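Local coordinates for cobalamin biosynthesis protein CobN (PDB 7C6O), which is the large catalytic subunit of cobaltochelatase, which probably inserts cobalt into the corrin ring during cobalamin biosynthesis, at residues P364-V369 / G406-D411. Residues are numbered along the deposited sequence; the frame is centred on the assembly and turned at random. Where two conformers were deposited one is given.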
loop_
_atom_site.group_PDB
_atom_site.type_symbol
_atom_site.label_atom_id
_atom_site.label_comp_id
_atom_site.label_asym_id
_atom_site.label_seq_id
_atom_site.Cartn_x
_atom_site.Cartn_y
_atom_site.Cartn_z
ATOM N N PRO A 364 25.909 17.634 -8.179
ATOM C CA PRO A 364 25.032 17.391 -9.338
ATOM C C PRO A 364 25.776 17.140 -10.639
ATOM O O PRO A 364 25.346 16.297 -11.435
ATOM C CB PRO A 364 24.195 18.675 -9.401
ATOM C CG PRO A 364 24.108 19.114 -7.984
ATOM C CD PRO A 364 25.438 18.768 -7.364
ATOM N N ALA A 365 26.892 17.838 -10.871
ATOM C CA ALA A 365 27.617 17.691 -12.128
ATOM C C ALA A 365 28.220 16.304 -12.300
ATOM O O ALA A 365 28.491 15.898 -13.435
ATOM C CB ALA A 365 28.716 18.748 -12.230
ATOM N N ASP A 366 28.436 15.571 -11.208
ATOM C CA ASP A 366 29.032 14.243 -11.259
ATOM C C ASP A 366 28.033 13.124 -10.998
ATOM O O ASP A 366 28.417 11.950 -11.023
ATOM C CB ASP A 366 30.174 14.141 -10.243
ATOM C CG ASP A 366 31.206 15.235 -10.417
ATOM O OD1 ASP A 366 31.621 15.482 -11.571
ATOM O OD2 ASP A 366 31.592 15.852 -9.402
ATOM N N LYS A 367 26.769 13.450 -10.751
ATOM C CA LYS A 367 25.793 12.466 -10.303
ATOM C C LYS A 367 25.151 11.769 -11.496
ATOM O O LYS A 367 24.640 12.426 -12.409
ATOM C CB LYS A 367 24.728 13.138 -9.437
ATOM C CG LYS A 367 23.780 12.170 -8.750
ATOM C CD LYS A 367 23.118 12.819 -7.546
ATOM C CE LYS A 367 24.130 13.079 -6.443
ATOM N NZ LYS A 367 23.558 13.890 -5.334
ATOM N N ARG A 368 25.189 10.438 -11.485
ATOM C CA ARG A 368 24.584 9.626 -12.531
ATOM C C ARG A 368 23.224 9.131 -12.056
ATOM O O ARG A 368 23.110 8.553 -10.970
ATOM C CB ARG A 368 25.493 8.454 -12.906
ATOM C CG ARG A 368 26.812 8.888 -13.541
ATOM C CD ARG A 368 27.697 7.700 -13.893
ATOM N NE ARG A 368 28.005 6.883 -12.724
ATOM C CZ ARG A 368 29.082 7.036 -11.959
ATOM N NH1 ARG A 368 29.972 7.981 -12.236
ATOM N NH2 ARG A 368 29.269 6.241 -10.914
ATOM N N VAL A 369 22.197 9.367 -12.867
ATOM C CA VAL A 369 20.821 9.052 -12.501
ATOM C C VAL A 369 20.183 8.225 -13.605
ATOM O O VAL A 369 20.326 8.537 -14.793
ATOM C CB VAL A 369 19.996 10.332 -12.247
ATOM C CG1 VAL A 369 18.576 9.976 -11.823
ATOM C CG2 VAL A 369 20.674 11.207 -11.201
ATOM N N GLY A 406 22.419 21.738 -12.067
ATOM C CA GLY A 406 23.782 21.401 -12.416
ATOM C C GLY A 406 24.012 19.980 -12.888
ATOM O O GLY A 406 25.170 19.603 -13.108
ATOM N N TYR A 407 22.960 19.178 -13.043
ATOM C CA TYR A 407 23.116 17.841 -13.593
ATOM C C TYR A 407 23.464 17.914 -15.076
ATOM O O TYR A 407 23.076 18.846 -15.783
ATOM C CB TYR A 407 21.834 17.026 -13.412
ATOM C CG TYR A 407 21.552 16.594 -11.991
ATOM C CD1 TYR A 407 20.931 17.451 -11.091
ATOM C CD2 TYR A 407 21.892 15.321 -11.555
ATOM C CE1 TYR A 407 20.669 17.054 -9.792
ATOM C CE2 TYR A 407 21.632 14.914 -10.262
ATOM C CZ TYR A 407 21.020 15.783 -9.385
ATOM O OH TYR A 407 20.764 15.375 -8.099
ATOM N N ARG A 408 24.197 16.910 -15.546
ATOM C CA ARG A 408 24.533 16.801 -16.964
ATOM C C ARG A 408 23.466 15.949 -17.640
ATOM O O ARG A 408 23.542 14.718 -17.637
ATOM C CB ARG A 408 25.929 16.217 -17.141
ATOM C CG ARG A 408 27.029 17.099 -16.569
ATOM C CD ARG A 408 28.364 16.836 -17.239
ATOM N NE ARG A 408 29.252 17.990 -17.125
ATOM C CZ ARG A 408 30.229 18.097 -16.232
ATOM N NH1 ARG A 408 30.455 17.112 -15.373
ATOM N NH2 ARG A 408 30.983 19.187 -16.203
ATOM N N VAL A 409 22.466 16.611 -18.231
ATOM C CA VAL A 409 21.321 15.925 -18.822
ATOM C C VAL A 409 21.484 15.717 -20.316
ATOM O O VAL A 409 20.555 15.230 -20.975
ATOM C CB VAL A 409 20.011 16.688 -18.528
ATOM C CG1 VAL A 409 19.837 16.885 -17.024
ATOM C CG2 VAL A 409 19.997 18.028 -19.256
ATOM N N GLY A 410 22.637 16.077 -20.874
ATOM C CA GLY A 410 22.853 15.891 -22.296
ATOM C C GLY A 410 21.903 16.732 -23.131
ATOM O O GLY A 410 21.448 17.804 -22.721
ATOM N N ASP A 411 21.591 16.234 -24.330
ATOM C CA ASP A 411 20.686 16.945 -25.226
ATOM C C ASP A 411 19.501 16.057 -25.588
ATOM O O ASP A 411 19.324 15.678 -26.750
ATOM C CB ASP A 411 21.428 17.408 -26.484
ATOM C CG ASP A 411 20.568 18.265 -27.387
ATOM O OD1 ASP A 411 19.826 19.120 -26.860
ATOM O OD2 ASP A 411 20.647 18.092 -28.621
HETATM O O HOH W 1 25.158 14.847 -13.607
#
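Pro364 lays its CB over one face of the Tyr407 ring, 4.0 Å from the centroid, a CH-pi contact displaced toward the rim of the ring. With CG anti to its own carbonyl carbon (chi1 -72°), Tyr407 brings its ring back against 364-369 although its CB leads away, and Lys367 and Val369 also reach it there. Lys367 crosses the ring obliquely, its CB 3.7 Å from Tyr407 CE2 and its CD 3.5 Å from Tyr407 OH; a bend at chi3 then carries the amino group on to the carbonyl oxygens of Leu359 and Leu815. Val369 approaches at about a right angle and touches Tyr407 CE2 with CG2, while Leu812 and Leu815 of helix 807-815 and Met402 of helix 391-405 add further apolar contacts to the tyrosine. Gly406, the first residue beyond helix 391-405, has positive phi (112°) in a Schellman motif, and its backbone runs close beside Pro364 and Ala365; segment 364-369 lies in the connection from helix 343-361 and ends on the first residue of strand 369-373, which pairs with strands 503-507 and 551-555. A water bridges the two segments, donating to Pro364 O (2.6 Å) and Lys367 O (2.8 Å) and accepting from Arg408 N (3.0 Å). Arg408 NH1 lies 3.0 Å from Ala365 O; its guanidinium has Ala365 CB over one face and Asp366 OD1 near its plane, 4.3 Å from Arg408 NH1 and too far for a salt bridge.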